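PDB 1HLV: major centromere autoantigen B from Homo sapiens, which binds the CENP-B box of centromeric DNA through an N-terminal region with helix-turn-helix domains, kinking the DNA. Local coordinates for residues C[82-87]-C[98-103]. Sequence-based numbering, arbitrary orientation.
Sequences IAWFQQ and IILKEK
Lys103 lays its aliphatic chain over one face of the Trp84 indole, joining helices 75-88 and 97-111 in the Tc5 transposase-type, helix-turn-helix half of the DNA-binding region. The two segments run roughly antiparallel, at 147°, with their axes 11.2 Å apart, a wide spacing that the indole spans. A bend at chi2 (62°) turns the otherwise extended lysine along the ring system: Lys103 CG sits 3.6 Å from Trp84 CD2, and Lys103 CE stands over the five-membered ring as a CH-pi contact, 3.6 Å from its centroid. The ammonium lies farther out, so the cation-pi component is off-centre, with Lys103 NZ 4.4 Å from the centroid of the Trp84 five-membered ring. Ile99 and Leu100 meet the indole at its edge instead, in the ring plane, Ile99 through CG2, 3.7 Å from Trp84 CH2, and Leu100 through CD1 near Trp84 CZ3. Chi1 (-172°) and chi2 (87°) of Leu100 together bring CD1 in between Trp84 and Phe85. Phe85 and Leu100 are the buried pair of the contact. Helix 120-129 packs against them, with Phe126 on Phe85 and Leu123 on Leu100. At the start of segment 98-103, Ile98 packs on a DNA sugar. The Leu100 CD1 methyl approaches the Phe85 ring obliquely, 3.5 Å from Phe85 CD2.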
loop_
_atom_site.group_PDB
_atom_site.type_symbol
_atom_site.label_atom_id
_atom_site.label_comp_id
_atom_site.label_asym_id
_atom_site.label_seq_id
_atom_site.Cartn_x
_atom_site.Cartn_y
_atom_site.Cartn_z
ATOM N N ILE C 82 -12.553 -1.691 6.883
ATOM C CA ILE C 82 -11.432 -2.370 7.524
ATOM C C ILE C 82 -11.592 -2.340 9.037
ATOM O O ILE C 82 -11.543 -3.382 9.692
ATOM C CB ILE C 82 -10.083 -1.715 7.136
ATOM C CG1 ILE C 82 -9.719 -2.110 5.705
ATOM C CG2 ILE C 82 -8.989 -2.130 8.105
ATOM C CD1 ILE C 82 -8.497 -1.420 5.166
ATOM N N ALA C 83 -11.787 -1.147 9.589
ATOM C CA ALA C 83 -11.951 -1.005 11.026
ATOM C C ALA C 83 -13.022 -1.968 11.507
ATOM O O ALA C 83 -12.872 -2.622 12.544
ATOM C CB ALA C 83 -12.345 0.417 11.368
ATOM N N TRP C 84 -14.099 -2.053 10.733
ATOM C CA TRP C 84 -15.227 -2.915 11.056
ATOM C C TRP C 84 -14.899 -4.410 11.139
ATOM O O TRP C 84 -15.083 -5.024 12.190
ATOM C CB TRP C 84 -16.347 -2.695 10.039
ATOM C CG TRP C 84 -17.426 -3.734 10.101
ATOM C CD1 TRP C 84 -18.440 -3.820 11.019
ATOM C CD2 TRP C 84 -17.586 -4.854 9.220
ATOM N NE1 TRP C 84 -19.218 -4.923 10.760
ATOM C CE2 TRP C 84 -18.718 -5.577 9.664
ATOM C CE3 TRP C 84 -16.882 -5.318 8.097
ATOM C CZ2 TRP C 84 -19.165 -6.741 9.023
ATOM C CZ3 TRP C 84 -17.323 -6.470 7.460
ATOM C CH2 TRP C 84 -18.458 -7.171 7.926
ATOM N N PHE C 85 -14.423 -5.004 10.045
ATOM C CA PHE C 85 -14.118 -6.429 10.069
ATOM C C PHE C 85 -12.873 -6.752 10.876
ATOM O O PHE C 85 -12.696 -7.882 11.331
ATOM C CB PHE C 85 -14.004 -7.007 8.641
ATOM C CG PHE C 85 -12.759 -6.600 7.879
ATOM C CD1 PHE C 85 -11.485 -6.902 8.356
ATOM C CD2 PHE C 85 -12.871 -5.983 6.638
ATOM C CE1 PHE C 85 -10.348 -6.598 7.607
ATOM C CE2 PHE C 85 -11.744 -5.678 5.883
ATOM C CZ PHE C 85 -10.480 -5.986 6.367
ATOM N N GLN C 86 -12.013 -5.757 11.054
ATOM C CA GLN C 86 -10.786 -5.945 11.814
ATOM C C GLN C 86 -11.141 -6.086 13.287
ATOM O O GLN C 86 -10.363 -6.606 14.083
ATOM C CB GLN C 86 -9.869 -4.747 11.607
ATOM C CG GLN C 86 -8.420 -5.113 11.454
ATOM C CD GLN C 86 -7.631 -4.010 10.782
ATOM O OE1 GLN C 86 -7.553 -2.884 11.288
ATOM N NE2 GLN C 86 -7.045 -4.324 9.629
ATOM N N GLN C 87 -12.334 -5.620 13.631
ATOM C CA GLN C 87 -12.835 -5.681 14.994
ATOM C C GLN C 87 -13.469 -7.051 15.228
ATOM O O GLN C 87 -13.536 -7.537 16.361
ATOM C CB GLN C 87 -13.860 -4.565 15.195
ATOM C CG GLN C 87 -14.436 -4.454 16.590
ATOM C CD GLN C 87 -15.298 -3.210 16.744
ATOM O OE1 GLN C 87 -16.234 -2.988 15.970
ATOM N NE2 GLN C 87 -14.984 -2.391 17.745
ATOM N N ILE C 98 -19.771 -12.595 1.876
ATOM C CA ILE C 98 -21.129 -12.112 1.655
ATOM C C ILE C 98 -21.489 -10.999 2.642
ATOM O O ILE C 98 -22.173 -10.040 2.290
ATOM C CB ILE C 98 -22.145 -13.288 1.764
ATOM C CG1 ILE C 98 -22.339 -13.912 0.386
ATOM C CG2 ILE C 98 -23.482 -12.818 2.306
ATOM C CD1 ILE C 98 -22.876 -12.923 -0.649
ATOM N N ILE C 99 -21.024 -11.130 3.877
ATOM C CA ILE C 99 -21.299 -10.118 4.881
ATOM C C ILE C 99 -20.472 -8.870 4.579
ATOM O O ILE C 99 -20.920 -7.743 4.789
ATOM C CB ILE C 99 -20.961 -10.638 6.289
ATOM C CG1 ILE C 99 -21.812 -11.872 6.594
ATOM C CG2 ILE C 99 -21.222 -9.570 7.319
ATOM C CD1 ILE C 99 -23.311 -11.645 6.448
ATOM N N LEU C 100 -19.266 -9.079 4.066
ATOM C CA LEU C 100 -18.379 -7.980 3.731
ATOM C C LEU C 100 -19.003 -7.090 2.665
ATOM O O LEU C 100 -19.023 -5.868 2.805
ATOM C CB LEU C 100 -17.047 -8.517 3.214
ATOM C CG LEU C 100 -15.946 -7.483 3.002
ATOM C CD1 LEU C 100 -15.199 -7.287 4.301
ATOM C CD2 LEU C 100 -14.988 -7.961 1.936
ATOM N N LYS C 101 -19.517 -7.696 1.600
ATOM C CA LYS C 101 -20.117 -6.919 0.517
ATOM C C LYS C 101 -21.382 -6.198 0.946
ATOM O O LYS C 101 -21.720 -5.137 0.421
ATOM C CB LYS C 101 -20.436 -7.822 -0.669
ATOM C CG LYS C 101 -21.126 -7.099 -1.798
ATOM C CD LYS C 101 -21.280 -7.994 -2.999
ATOM C CE LYS C 101 -21.951 -7.258 -4.140
ATOM N NZ LYS C 101 -22.075 -8.124 -5.346
ATOM N N GLU C 102 -22.080 -6.789 1.903
ATOM C CA GLU C 102 -23.317 -6.231 2.423
ATOM C C GLU C 102 -22.999 -4.983 3.247
ATOM O O GLU C 102 -23.642 -3.934 3.111
ATOM C CB GLU C 102 -23.990 -7.289 3.286
ATOM C CG GLU C 102 -25.343 -6.941 3.836
ATOM C CD GLU C 102 -25.907 -8.100 4.633
ATOM O OE1 GLU C 102 -26.110 -9.182 4.034
ATOM O OE2 GLU C 102 -26.135 -7.939 5.854
ATOM N N LYS C 103 -21.988 -5.114 4.095
ATOM C CA LYS C 103 -21.549 -4.027 4.948
ATOM C C LYS C 103 -21.022 -2.851 4.128
ATOM O O LYS C 103 -21.256 -1.702 4.475
ATOM C CB LYS C 103 -20.463 -4.529 5.901
ATOM C CG LYS C 103 -19.949 -3.482 6.864
ATOM C CD LYS C 103 -21.046 -2.984 7.790
ATOM C CE LYS C 103 -20.475 -2.084 8.872
ATOM N NZ LYS C 103 -21.528 -1.583 9.800
#